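Local coordinates for Alr3699 protein (Nostoc sp., PDB 4XSO) that belongs to the glycosyltransferases of the GT-B clan, built from two domains with parallel sheets flanked by helices, at residues I225-L239 with Q257-G271. Residues are numbered along the deposited sequence; the frame is centred on the assembly and turned at random.
Sequences IDALAQCPPQVTAIL and QITRLGLENRVKFLG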
loop_
_atom_site.group_PDB
_atom_site.type_symbol
_atom_site.label_atom_id
_atom_site.label_comp_id
_atom_site.label_asym_id
_atom_site.label_seq_id
_atom_site.Cartn_x
_atom_site.Cartn_y
_atom_site.Cartn_z
ATOM N N ILE A 225 -32.312 14.298 -30.727
ATOM C CA ILE A 225 -32.440 15.346 -31.748
ATOM C C ILE A 225 -32.685 14.713 -33.153
ATOM O O ILE A 225 -33.662 15.090 -33.779
ATOM C CB ILE A 225 -31.239 16.318 -31.686
ATOM C CG1 ILE A 225 -31.266 17.055 -30.332
ATOM C CG2 ILE A 225 -31.312 17.312 -32.830
ATOM C CD1 ILE A 225 -29.927 17.594 -29.918
ATOM N N ASP A 226 -31.908 13.690 -33.567
ATOM C CA ASP A 226 -32.206 13.005 -34.845
ATOM C C ASP A 226 -33.612 12.396 -34.845
ATOM O O ASP A 226 -34.373 12.557 -35.786
ATOM C CB ASP A 226 -31.217 11.903 -35.122
ATOM C CG ASP A 226 -29.874 12.399 -35.599
ATOM O OD1 ASP A 226 -29.819 13.514 -36.105
ATOM O OD2 ASP A 226 -28.858 11.657 -35.443
ATOM N N ALA A 227 -34.018 11.766 -33.742
ATOM C CA ALA A 227 -35.379 11.249 -33.689
ATOM C C ALA A 227 -36.433 12.368 -33.778
ATOM O O ALA A 227 -37.502 12.167 -34.340
ATOM C CB ALA A 227 -35.600 10.431 -32.421
ATOM N N LEU A 228 -36.172 13.546 -33.219
ATOM C CA LEU A 228 -37.168 14.618 -33.266
ATOM C C LEU A 228 -37.482 14.991 -34.721
ATOM O O LEU A 228 -38.618 15.253 -35.075
ATOM C CB LEU A 228 -36.645 15.850 -32.513
ATOM C CG LEU A 228 -37.662 16.549 -31.616
ATOM C CD1 LEU A 228 -38.358 15.536 -30.730
ATOM C CD2 LEU A 228 -36.994 17.616 -30.750
ATOM N N ALA A 229 -36.455 14.942 -35.553
ATOM C CA ALA A 229 -36.587 15.181 -36.984
ATOM C C ALA A 229 -37.637 14.282 -37.593
ATOM O O ALA A 229 -38.166 14.615 -38.642
ATOM C CB ALA A 229 -35.246 14.982 -37.669
ATOM N N GLN A 230 -37.948 13.153 -36.935
ATOM C CA GLN A 230 -38.887 12.167 -37.458
ATOM C C GLN A 230 -40.227 12.138 -36.751
ATOM O O GLN A 230 -40.964 11.188 -36.950
ATOM C CB GLN A 230 -38.248 10.773 -37.373
ATOM C CG GLN A 230 -37.042 10.635 -38.293
ATOM C CD GLN A 230 -37.518 10.617 -39.726
ATOM O OE1 GLN A 230 -37.668 11.666 -40.367
ATOM N NE2 GLN A 230 -37.879 9.429 -40.202
ATOM N N CYS A 231 -40.522 13.163 -35.942
ATOM C CA CYS A 231 -41.675 13.234 -35.068
ATOM C C CYS A 231 -42.589 14.342 -35.506
ATOM O O CYS A 231 -42.125 15.321 -36.069
ATOM C CB CYS A 231 -41.222 13.533 -33.613
ATOM S SG CYS A 231 -40.541 12.046 -32.884
ATOM N N PRO A 232 -43.893 14.220 -35.226
ATOM C CA PRO A 232 -44.719 15.341 -35.613
ATOM C C PRO A 232 -44.314 16.653 -34.967
ATOM O O PRO A 232 -43.544 16.694 -33.966
ATOM C CB PRO A 232 -46.154 14.921 -35.213
ATOM C CG PRO A 232 -46.067 13.587 -34.589
ATOM C CD PRO A 232 -44.679 13.051 -34.811
ATOM N N PRO A 233 -44.835 17.746 -35.526
ATOM C CA PRO A 233 -44.363 19.088 -35.133
ATOM C C PRO A 233 -44.734 19.525 -33.706
ATOM O O PRO A 233 -44.038 20.342 -33.152
ATOM C CB PRO A 233 -44.974 20.004 -36.192
ATOM C CG PRO A 233 -46.112 19.227 -36.801
ATOM C CD PRO A 233 -45.802 17.777 -36.647
ATOM N N GLN A 234 -45.780 18.960 -33.106
ATOM C CA GLN A 234 -46.087 19.281 -31.739
ATOM C C GLN A 234 -45.097 18.632 -30.728
ATOM O O GLN A 234 -45.111 19.008 -29.531
ATOM C CB GLN A 234 -47.546 18.943 -31.378
ATOM C CG GLN A 234 -47.873 17.474 -31.113
ATOM C CD GLN A 234 -48.085 16.710 -32.395
ATOM O OE1 GLN A 234 -47.669 17.162 -33.460
ATOM N NE2 GLN A 234 -48.735 15.549 -32.305
ATOM N N VAL A 235 -44.201 17.746 -31.213
ATOM C CA VAL A 235 -43.182 17.162 -30.365
ATOM C C VAL A 235 -42.024 18.109 -30.189
ATOM O O VAL A 235 -41.280 18.426 -31.157
ATOM C CB VAL A 235 -42.641 15.796 -30.886
ATOM C CG1 VAL A 235 -41.599 15.219 -29.913
ATOM C CG2 VAL A 235 -43.769 14.797 -31.098
ATOM N N THR A 236 -41.786 18.480 -28.921
ATOM C CA THR A 236 -40.584 19.262 -28.545
ATOM C C THR A 236 -39.752 18.574 -27.467
ATOM O O THR A 236 -40.265 17.789 -26.637
ATOM C CB THR A 236 -40.924 20.638 -27.957
ATOM O OG1 THR A 236 -41.618 20.443 -26.746
ATOM C CG2 THR A 236 -41.765 21.408 -28.833
ATOM N N ALA A 237 -38.454 18.853 -27.505
ATOM C CA ALA A 237 -37.521 18.271 -26.566
ATOM C C ALA A 237 -37.035 19.342 -25.562
ATOM O O ALA A 237 -36.828 20.483 -25.926
ATOM C CB ALA A 237 -36.385 17.630 -27.329
ATOM N N ILE A 238 -36.968 18.994 -24.270
ATOM C CA ILE A 238 -36.286 19.815 -23.304
ATOM C C ILE A 238 -35.078 19.066 -22.897
ATOM O O ILE A 238 -35.148 17.863 -22.546
ATOM C CB ILE A 238 -37.164 20.237 -22.072
ATOM C CG1 ILE A 238 -37.640 19.025 -21.290
ATOM C CG2 ILE A 238 -38.386 21.041 -22.497
ATOM C CD1 ILE A 238 -38.208 19.399 -19.923
ATOM N N LEU A 239 -33.939 19.749 -22.984
ATOM C CA LEU A 239 -32.635 19.221 -22.552
ATOM C C LEU A 239 -32.273 19.918 -21.249
ATOM O O LEU A 239 -32.102 21.157 -21.193
ATOM C CB LEU A 239 -31.533 19.451 -23.587
ATOM C CG LEU A 239 -31.915 18.995 -25.008
ATOM C CD1 LEU A 239 -30.683 19.086 -25.888
ATOM C CD2 LEU A 239 -32.395 17.605 -25.065
ATOM N N GLN A 257 -26.351 20.853 -35.134
ATOM C CA GLN A 257 -27.238 19.769 -35.546
ATOM C C GLN A 257 -28.692 20.282 -35.525
ATOM O O GLN A 257 -29.459 20.119 -36.501
ATOM C CB GLN A 257 -27.083 18.521 -34.605
ATOM C CG GLN A 257 -28.047 17.372 -34.912
ATOM C CD GLN A 257 -28.053 16.234 -33.894
ATOM O OE1 GLN A 257 -27.509 16.358 -32.820
ATOM N NE2 GLN A 257 -28.705 15.133 -34.234
ATOM N N ILE A 258 -29.104 20.820 -34.376
ATOM C CA ILE A 258 -30.439 21.300 -34.227
ATOM C C ILE A 258 -30.827 22.353 -35.310
ATOM O O ILE A 258 -31.906 22.330 -35.874
ATOM C CB ILE A 258 -30.609 21.939 -32.819
ATOM C CG1 ILE A 258 -30.601 20.876 -31.717
ATOM C CG2 ILE A 258 -31.878 22.805 -32.762
ATOM C CD1 ILE A 258 -30.297 21.457 -30.374
ATOM N N THR A 259 -29.972 23.332 -35.521
ATOM C CA THR A 259 -30.178 24.294 -36.621
ATOM C C THR A 259 -30.125 23.605 -38.002
ATOM O O THR A 259 -30.979 23.809 -38.820
ATOM C CB THR A 259 -29.115 25.382 -36.573
ATOM O OG1 THR A 259 -29.323 26.186 -35.399
ATOM C CG2 THR A 259 -29.224 26.268 -37.840
ATOM N N ARG A 260 -29.157 22.751 -38.253
ATOM C CA ARG A 260 -29.182 21.995 -39.525
ATOM C C ARG A 260 -30.502 21.185 -39.798
ATOM O O ARG A 260 -30.984 21.091 -40.951
ATOM C CB ARG A 260 -27.953 21.095 -39.561
ATOM C CG ARG A 260 -27.844 20.159 -40.772
ATOM C CD ARG A 260 -26.482 19.414 -40.810
ATOM N NE ARG A 260 -26.220 18.540 -39.651
ATOM C CZ ARG A 260 -26.852 17.386 -39.371
ATOM N NH1 ARG A 260 -27.826 16.915 -40.140
ATOM N NH2 ARG A 260 -26.515 16.687 -38.294
ATOM N N LEU A 261 -31.093 20.592 -38.751
ATOM C CA LEU A 261 -32.362 19.860 -38.900
ATOM C C LEU A 261 -33.556 20.763 -38.933
ATOM O O LEU A 261 -34.673 20.314 -39.118
ATOM C CB LEU A 261 -32.509 18.786 -37.824
ATOM C CG LEU A 261 -31.435 17.717 -38.124
ATOM C CD1 LEU A 261 -31.023 16.901 -36.915
ATOM C CD2 LEU A 261 -31.902 16.809 -39.247
ATOM N N GLY A 262 -33.356 22.071 -38.812
ATOM C CA GLY A 262 -34.529 22.957 -38.691
ATOM C C GLY A 262 -35.353 22.822 -37.417
ATOM O O GLY A 262 -36.541 23.164 -37.389
ATOM N N LEU A 263 -34.718 22.379 -36.333
ATOM C CA LEU A 263 -35.413 22.146 -35.050
ATOM C C LEU A 263 -35.267 23.202 -33.916
ATOM O O LEU A 263 -35.526 22.905 -32.732
ATOM C CB LEU A 263 -34.936 20.824 -34.538
ATOM C CG LEU A 263 -35.463 19.647 -35.379
ATOM C CD1 LEU A 263 -34.813 18.400 -34.816
ATOM C CD2 LEU A 263 -36.988 19.569 -35.380
ATOM N N GLU A 264 -34.897 24.437 -34.264
ATOM C CA GLU A 264 -34.452 25.414 -33.269
ATOM C C GLU A 264 -35.579 25.849 -32.363
ATOM O O GLU A 264 -35.337 26.287 -31.258
ATOM C CB GLU A 264 -33.807 26.662 -33.903
ATOM C CG GLU A 264 -34.692 27.388 -34.925
ATOM C CD GLU A 264 -34.488 26.875 -36.356
ATOM O OE1 GLU A 264 -33.834 25.805 -36.526
ATOM O OE2 GLU A 264 -34.943 27.577 -37.280
ATOM N N ASN A 265 -36.794 25.757 -32.862
ATOM C CA ASN A 265 -37.955 26.060 -32.100
ATOM C C ASN A 265 -38.679 24.839 -31.495
ATOM O O ASN A 265 -39.794 24.948 -31.101
ATOM C CB ASN A 265 -38.942 26.854 -32.927
ATOM C CG ASN A 265 -39.525 28.000 -32.114
ATOM O OD1 ASN A 265 -38.776 28.718 -31.381
ATOM N ND2 ASN A 265 -40.851 28.153 -32.169
ATOM N N ARG A 266 -38.034 23.699 -31.478
ATOM C CA ARG A 266 -38.632 22.470 -30.940
ATOM C C ARG A 266 -37.677 21.790 -29.947
ATOM O O ARG A 266 -37.897 20.641 -29.603
ATOM C CB ARG A 266 -38.908 21.523 -32.112
ATOM C CG ARG A 266 -40.055 22.032 -32.983
ATOM C CD ARG A 266 -40.327 21.098 -34.113
ATOM N NE ARG A 266 -40.737 19.794 -33.641
ATOM C CZ ARG A 266 -40.610 18.695 -34.355
ATOM N NH1 ARG A 266 -40.107 18.726 -35.604
ATOM N NH2 ARG A 266 -40.987 17.571 -33.841
ATOM N N VAL A 267 -36.569 22.448 -29.605
ATOM C CA VAL A 267 -35.584 21.965 -28.636
ATOM C C VAL A 267 -35.318 23.137 -27.689
ATOM O O VAL A 267 -35.088 24.247 -28.170
ATOM C CB VAL A 267 -34.273 21.492 -29.306
ATOM C CG1 VAL A 267 -33.304 20.870 -28.302
ATOM C CG2 VAL A 267 -34.536 20.478 -30.393
ATOM N N LYS A 268 -35.502 22.944 -26.366
ATOM C CA LYS A 268 -35.195 23.982 -25.358
ATOM C C LYS A 268 -34.090 23.476 -24.456
ATOM O O LYS A 268 -34.247 22.439 -23.798
ATOM C CB LYS A 268 -36.445 24.405 -24.554
ATOM C CG LYS A 268 -37.461 25.200 -25.365
ATOM C CD LYS A 268 -38.762 25.539 -24.612
ATOM C CE LYS A 268 -38.573 26.581 -23.503
ATOM N NZ LYS A 268 -38.910 27.996 -23.899
ATOM N N PHE A 269 -32.949 24.166 -24.432
ATOM C CA PHE A 269 -31.922 23.898 -23.442
ATOM C C PHE A 269 -32.295 24.653 -22.149
ATOM O O PHE A 269 -32.356 25.894 -22.158
ATOM C CB PHE A 269 -30.570 24.377 -23.897
ATOM C CG PHE A 269 -29.960 23.588 -25.038
ATOM C CD1 PHE A 269 -30.245 23.893 -26.353
ATOM C CD2 PHE A 269 -29.021 22.606 -24.785
ATOM C CE1 PHE A 269 -29.619 23.205 -27.403
ATOM C CE2 PHE A 269 -28.416 21.906 -25.800
ATOM C CZ PHE A 269 -28.710 22.212 -27.138
ATOM N N LEU A 270 -32.552 23.942 -21.035
ATOM C CA LEU A 270 -32.916 24.648 -19.761
ATOM C C LEU A 270 -31.756 24.883 -18.848
ATOM O O LEU A 270 -31.874 25.536 -17.773
ATOM C CB LEU A 270 -34.008 23.897 -18.980
ATOM C CG LEU A 270 -35.250 23.566 -19.720
ATOM C CD1 LEU A 270 -36.275 22.953 -18.779
ATOM C CD2 LEU A 270 -35.771 24.836 -20.358
ATOM N N GLY A 271 -30.639 24.305 -19.189
ATOM C CA GLY A 271 -29.491 24.391 -18.342
ATOM C C GLY A 271 -29.572 23.485 -17.098
ATOM O O GLY A 271 -30.374 22.579 -17.038
HETATM O O HOH W 1 -29.599 22.437 -20.901
#
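R266 grips the carbonyl at the start of strand 235-240 with two nitrogens: NE and NH2 both donate to V235 O, at 2.9 and 2.8 Å, side-on and close to the guanidinium plane. The NH2 bond lies in the carbonyl plane on a lone pair, whereas the NE donor is tilted from that plane. NH2 makes a further, weak bond to C231 O, and P232 O, although nearer at 2.7 Å from R266 NH2, is badly angled for a hydrogen bond. A bend at chi3 (62°) turns the guanidinium back toward the preceding loop, where P233 CA lies over one face and L228 CG over the other, so the flat group is sandwiched between the P232-V235 turn and the L228 side chain. The backbone of R266 serves the same strand, its O accepting from A237 N at 2.8 Å. From there the ladder runs on in parallel register: K268 N donates to A237 O, L239 N to K268 O, and L270 N to L239 O. L239 O also accepts a hydrogen bond from a water, which in turn accepts from G271 N. This is the beta-alpha-beta unit of a Rossmann-like domain: strand 267-271 is the outermost of its sheet in this chain, and strand 235-240 pairs on its other side with strand 207-212. On the sheet face carrying A237, V267 and F269, L239 CD1 sits over the phenyl ring, 4.0 Å from the F269 centroid, a CH-pi contact. The helices close the same side. I225 CG2 lies against the Q257 amide, 3.6 Å from CD, and I258 CG1 and L263 CD1 make apolar contacts with the same methyl. Q257 NE2 reaches D226 OD1 at 2.7 Å, meeting it from above the carboxylate plane, and also donates to H222 O; Q257 OE1 is buried without a partner.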